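Long-range contact in acetyltransferase-like, GNAT family (Bacteroides thetaiotaomicron, PDB 3EY5), which probably transfers an acetyl group to an amine, as a member of the GNAT family of N-acetyltransferases: residues A[11-22]-A[37-45]. Sequence-based numbering, arbitrary orientation.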
loop_
_atom_site.group_PDB
_atom_site.type_symbol
_atom_site.label_atom_id
_atom_site.label_comp_id
_atom_site.label_asym_id
_atom_site.label_seq_id
_atom_site.Cartn_x
_atom_site.Cartn_y
_atom_site.Cartn_z
ATOM N N THR A 11 -7.916 -3.229 14.584
ATOM C CA THR A 11 -9.328 -2.959 14.347
ATOM C C THR A 11 -9.652 -1.533 14.828
ATOM O O THR A 11 -8.870 -0.906 15.531
ATOM C CB THR A 11 -10.278 -4.056 14.969
ATOM O OG1 THR A 11 -9.724 -4.582 16.186
ATOM C CG2 THR A 11 -10.476 -5.211 13.978
ATOM N N THR A 12 -10.793 -1.013 14.423
ATOM C CA THR A 12 -11.255 0.232 14.962
ATOM C C THR A 12 -11.591 0.074 16.468
ATOM O O THR A 12 -11.879 1.067 17.146
ATOM C CB THR A 12 -12.523 0.661 14.240
ATOM O OG1 THR A 12 -13.551 -0.319 14.491
ATOM C CG2 THR A 12 -12.286 0.772 12.758
ATOM N N SER A 13 -11.562 -1.173 16.964
ATOM C CA SER A 13 -11.653 -1.488 18.399
ATOM C C SER A 13 -10.416 -1.020 19.155
ATOM O O SER A 13 -10.462 -0.806 20.374
ATOM C CB SER A 13 -11.835 -2.998 18.614
ATOM O OG SER A 13 -13.056 -3.462 18.046
ATOM N N ASP A 14 -9.311 -0.868 18.423
ATOM C CA ASP A 14 -8.071 -0.361 18.976
ATOM C C ASP A 14 -8.051 1.137 18.768
ATOM O O ASP A 14 -7.318 1.653 17.922
ATOM C CB ASP A 14 -6.904 -1.020 18.266
ATOM C CG ASP A 14 -6.959 -2.509 18.361
ATOM O OD1 ASP A 14 -7.100 -3.002 19.501
ATOM O OD2 ASP A 14 -6.883 -3.189 17.311
ATOM N N VAL A 15 -8.877 1.828 19.553
ATOM C CA VAL A 15 -9.105 3.263 19.421
ATOM C C VAL A 15 -7.834 4.085 19.169
ATOM O O VAL A 15 -7.750 4.772 18.136
ATOM C CB VAL A 15 -9.969 3.806 20.606
ATOM C CG1 VAL A 15 -9.512 5.182 21.087
ATOM C CG2 VAL A 15 -11.443 3.831 20.215
ATOM N N GLN A 16 -6.850 3.993 20.069
ATOM C CA GLN A 16 -5.632 4.817 19.958
ATOM C C GLN A 16 -4.846 4.548 18.678
ATOM O O GLN A 16 -4.420 5.484 17.978
ATOM C CB GLN A 16 -4.710 4.670 21.173
ATOM C CG GLN A 16 -3.244 5.029 20.879
ATOM C CD GLN A 16 -2.447 5.381 22.116
ATOM O OE1 GLN A 16 -2.010 6.522 22.277
ATOM N NE2 GLN A 16 -2.237 4.399 22.993
ATOM N N HIS A 17 -4.657 3.268 18.375
ATOM C CA HIS A 17 -3.925 2.897 17.186
ATOM C C HIS A 17 -4.674 3.253 15.927
ATOM O O HIS A 17 -4.063 3.721 14.967
ATOM C CB HIS A 17 -3.571 1.430 17.203
ATOM C CG HIS A 17 -2.728 1.036 18.370
ATOM N ND1 HIS A 17 -1.857 1.912 18.988
ATOM C CD2 HIS A 17 -2.613 -0.146 19.027
ATOM C CE1 HIS A 17 -1.244 1.283 19.976
ATOM N NE2 HIS A 17 -1.686 0.035 20.020
ATOM N N TYR A 18 -5.981 3.043 15.907
ATOM C CA TYR A 18 -6.721 3.332 14.679
ATOM C C TYR A 18 -6.730 4.819 14.330
ATOM O O TYR A 18 -6.583 5.191 13.148
ATOM C CB TYR A 18 -8.134 2.769 14.684
ATOM C CG TYR A 18 -8.810 2.910 13.326
ATOM C CD1 TYR A 18 -8.734 1.884 12.371
ATOM C CD2 TYR A 18 -9.514 4.076 12.990
ATOM C CE1 TYR A 18 -9.350 2.018 11.132
ATOM C CE2 TYR A 18 -10.132 4.215 11.767
ATOM C CZ TYR A 18 -10.056 3.193 10.845
ATOM O OH TYR A 18 -10.672 3.357 9.619
ATOM N N LYS A 19 -6.895 5.653 15.354
ATOM C CA LYS A 19 -6.864 7.099 15.200
ATOM C C LYS A 19 -5.478 7.557 14.741
ATOM O O LYS A 19 -5.369 8.453 13.911
ATOM C CB LYS A 19 -7.233 7.788 16.510
ATOM C CG LYS A 19 -7.851 9.168 16.322
ATOM C CD LYS A 19 -8.502 9.653 17.611
ATOM C CE LYS A 19 -9.357 10.913 17.385
ATOM N NZ LYS A 19 -10.789 10.609 17.034
ATOM N N PHE A 20 -4.430 6.940 15.284
ATOM C CA PHE A 20 -3.073 7.189 14.829
ATOM C C PHE A 20 -2.930 6.902 13.323
ATOM O O PHE A 20 -2.412 7.729 12.582
ATOM C CB PHE A 20 -2.057 6.338 15.619
ATOM C CG PHE A 20 -0.661 6.333 15.020
ATOM C CD1 PHE A 20 0.221 7.386 15.264
ATOM C CD2 PHE A 20 -0.238 5.286 14.195
ATOM C CE1 PHE A 20 1.504 7.380 14.714
ATOM C CE2 PHE A 20 1.047 5.275 13.645
ATOM C CZ PHE A 20 1.917 6.325 13.905
HETATM N N MSE A 21 -3.360 5.718 12.901
HETATM C CA MSE A 21 -3.329 5.318 11.487
HETATM C C MSE A 21 -4.090 6.351 10.628
HETATM O O MSE A 21 -3.568 6.868 9.621
HETATM C CB MSE A 21 -3.927 3.905 11.331
HETATM C CG MSE A 21 -4.143 3.384 9.908
HETATM SE SE MSE A 21 -5.828 3.959 9.104
HETATM C CE MSE A 21 -5.498 3.294 7.292
ATOM N N GLU A 22 -5.301 6.663 11.059
ATOM C CA GLU A 22 -6.191 7.590 10.374
ATOM C C GLU A 22 -5.648 9.038 10.240
ATOM O O GLU A 22 -5.753 9.629 9.167
ATOM C CB GLU A 22 -7.528 7.613 11.111
ATOM C CG GLU A 22 -8.694 8.074 10.255
ATOM C CD GLU A 22 -9.997 8.034 11.022
ATOM O OE1 GLU A 22 -10.307 9.015 11.751
ATOM O OE2 GLU A 22 -10.702 7.001 10.908
ATOM N N LEU A 37 -13.419 7.949 4.778
ATOM C CA LEU A 37 -12.985 7.437 6.065
ATOM C C LEU A 37 -14.009 6.476 6.672
ATOM O O LEU A 37 -13.647 5.371 7.092
ATOM C CB LEU A 37 -12.615 8.572 7.010
ATOM C CG LEU A 37 -11.324 9.342 6.642
ATOM C CD1 LEU A 37 -10.888 10.153 7.880
ATOM C CD2 LEU A 37 -10.187 8.409 6.182
ATOM N N GLU A 38 -15.284 6.860 6.667
ATOM C CA GLU A 38 -16.329 5.947 7.146
ATOM C C GLU A 38 -16.233 4.570 6.482
ATOM O O GLU A 38 -16.497 3.574 7.141
ATOM C CB GLU A 38 -17.764 6.521 7.013
ATOM C CG GLU A 38 -18.767 5.811 7.993
ATOM C CD GLU A 38 -20.239 5.763 7.530
ATOM O OE1 GLU A 38 -20.586 6.405 6.512
ATOM O OE2 GLU A 38 -21.067 5.083 8.201
ATOM N N HIS A 39 -15.847 4.533 5.199
ATOM C CA HIS A 39 -15.696 3.280 4.436
ATOM C C HIS A 39 -14.448 2.509 4.845
ATOM O O HIS A 39 -14.423 1.266 4.883
ATOM C CB HIS A 39 -15.570 3.573 2.949
ATOM C CG HIS A 39 -16.832 4.043 2.306
ATOM N ND1 HIS A 39 -18.010 4.217 3.002
ATOM C CD2 HIS A 39 -17.096 4.394 1.026
ATOM C CE1 HIS A 39 -18.947 4.647 2.176
ATOM N NE2 HIS A 39 -18.417 4.764 0.971
ATOM N N LEU A 40 -13.380 3.261 5.075
ATOM C CA LEU A 40 -12.128 2.674 5.497
ATOM C C LEU A 40 -12.324 1.950 6.844
ATOM O O LEU A 40 -11.790 0.866 7.069
ATOM C CB LEU A 40 -11.093 3.766 5.595
ATOM C CG LEU A 40 -9.884 3.394 6.419
ATOM C CD1 LEU A 40 -9.070 2.274 5.722
ATOM C CD2 LEU A 40 -9.056 4.662 6.687
ATOM N N ARG A 41 -13.091 2.566 7.732
ATOM C CA ARG A 41 -13.487 1.908 8.981
ATOM C C ARG A 41 -14.212 0.586 8.717
ATOM O O ARG A 41 -13.874 -0.449 9.315
ATOM C CB ARG A 41 -14.354 2.839 9.822
ATOM C CG ARG A 41 -13.582 4.035 10.372
ATOM C CD ARG A 41 -14.447 4.857 11.315
ATOM N NE ARG A 41 -14.771 4.132 12.548
ATOM C CZ ARG A 41 -14.112 4.269 13.699
ATOM N NH1 ARG A 41 -13.084 5.119 13.791
ATOM N NH2 ARG A 41 -14.490 3.560 14.759
ATOM N N GLU A 42 -15.173 0.624 7.797
ATOM C CA GLU A 42 -15.948 -0.544 7.425
ATOM C C GLU A 42 -15.087 -1.684 6.830
ATOM O O GLU A 42 -15.268 -2.844 7.198
ATOM C CB GLU A 42 -17.076 -0.132 6.477
ATOM C CG GLU A 42 -18.110 0.823 7.156
ATOM C CD GLU A 42 -19.072 1.565 6.192
ATOM O OE1 GLU A 42 -19.101 1.304 4.968
ATOM O OE2 GLU A 42 -19.827 2.428 6.689
ATOM N N TYR A 43 -14.150 -1.347 5.937
ATOM C CA TYR A 43 -13.246 -2.333 5.334
ATOM C C TYR A 43 -12.382 -2.967 6.423
ATOM O O TYR A 43 -12.201 -4.185 6.471
ATOM C CB TYR A 43 -12.352 -1.672 4.257
ATOM C CG TYR A 43 -12.985 -1.518 2.872
ATOM C CD1 TYR A 43 -12.474 -2.200 1.761
ATOM C CD2 TYR A 43 -14.104 -0.701 2.671
ATOM C CE1 TYR A 43 -13.079 -2.068 0.484
ATOM C CE2 TYR A 43 -14.698 -0.550 1.402
ATOM C CZ TYR A 43 -14.185 -1.226 0.321
ATOM O OH TYR A 43 -14.781 -1.083 -0.914
ATOM N N THR A 44 -11.844 -2.124 7.292
ATOM C CA THR A 44 -10.991 -2.588 8.380
ATOM C C THR A 44 -11.636 -3.744 9.199
ATOM O O THR A 44 -11.081 -4.846 9.262
ATOM C CB THR A 44 -10.547 -1.405 9.274
ATOM O OG1 THR A 44 -9.692 -0.532 8.519
ATOM C CG2 THR A 44 -9.808 -1.900 10.509
ATOM N N ASP A 45 -12.806 -3.520 9.778
ATOM C CA ASP A 45 -13.457 -4.582 10.584
ATOM C C ASP A 45 -14.344 -5.549 9.811
ATOM O O ASP A 45 -14.582 -6.669 10.251
ATOM C CB ASP A 45 -14.294 -3.978 11.693
ATOM C CG ASP A 45 -13.749 -2.676 12.196
ATOM O OD1 ASP A 45 -12.537 -2.583 12.524
ATOM O OD2 ASP A 45 -14.563 -1.742 12.276
#
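Y18 turns its ring away from its own backbone N (chi1 -172°), which carries the phenol to helix 37-45, where R41, bent at its third torsion, brings NH1 to 3.7 Å from Y18 CE2. Ring and guanidinium planes stand 71° apart, so the two are not stacked. The phenol OH is pressed against the consecutive residues L40 and R41, 3.1 Å from R41 CG and 3.3 Å from L40 CG; R41 N is also near, but at too poor an angle for a hydrogen bond. T44 OG1 lies at the ring edge, in plane, 3.7 Å from Y18 CE1; this hydroxyl donates to L40 O and is hydrogen-bonded to N52. T12 CG2 lies over one ring face, toward its rim, and over the middle of one guanidinium face. The polar link is a two-pronged grip on D45: T12 N donates almost straight to OD1 at 3.0 Å and T12 OG1 to OD2 at 2.8 Å, both syn but out of the carboxylate plane, the hydroxyl more so. Farther along, M21 CE meets L40 CD2 tip to tip at 3.9 Å, and E22 CG rests on L37 CD1 at 3.8 Å. Replacing Y18 by alanine would probably leave a gap between T12, L40, R41 and T44. The short helical segments cross at 131°, joining helices 15-28 and 37-46 between strands 6-9 and 50-57, the β1-α1-α2-β2 start of the GNAT fold.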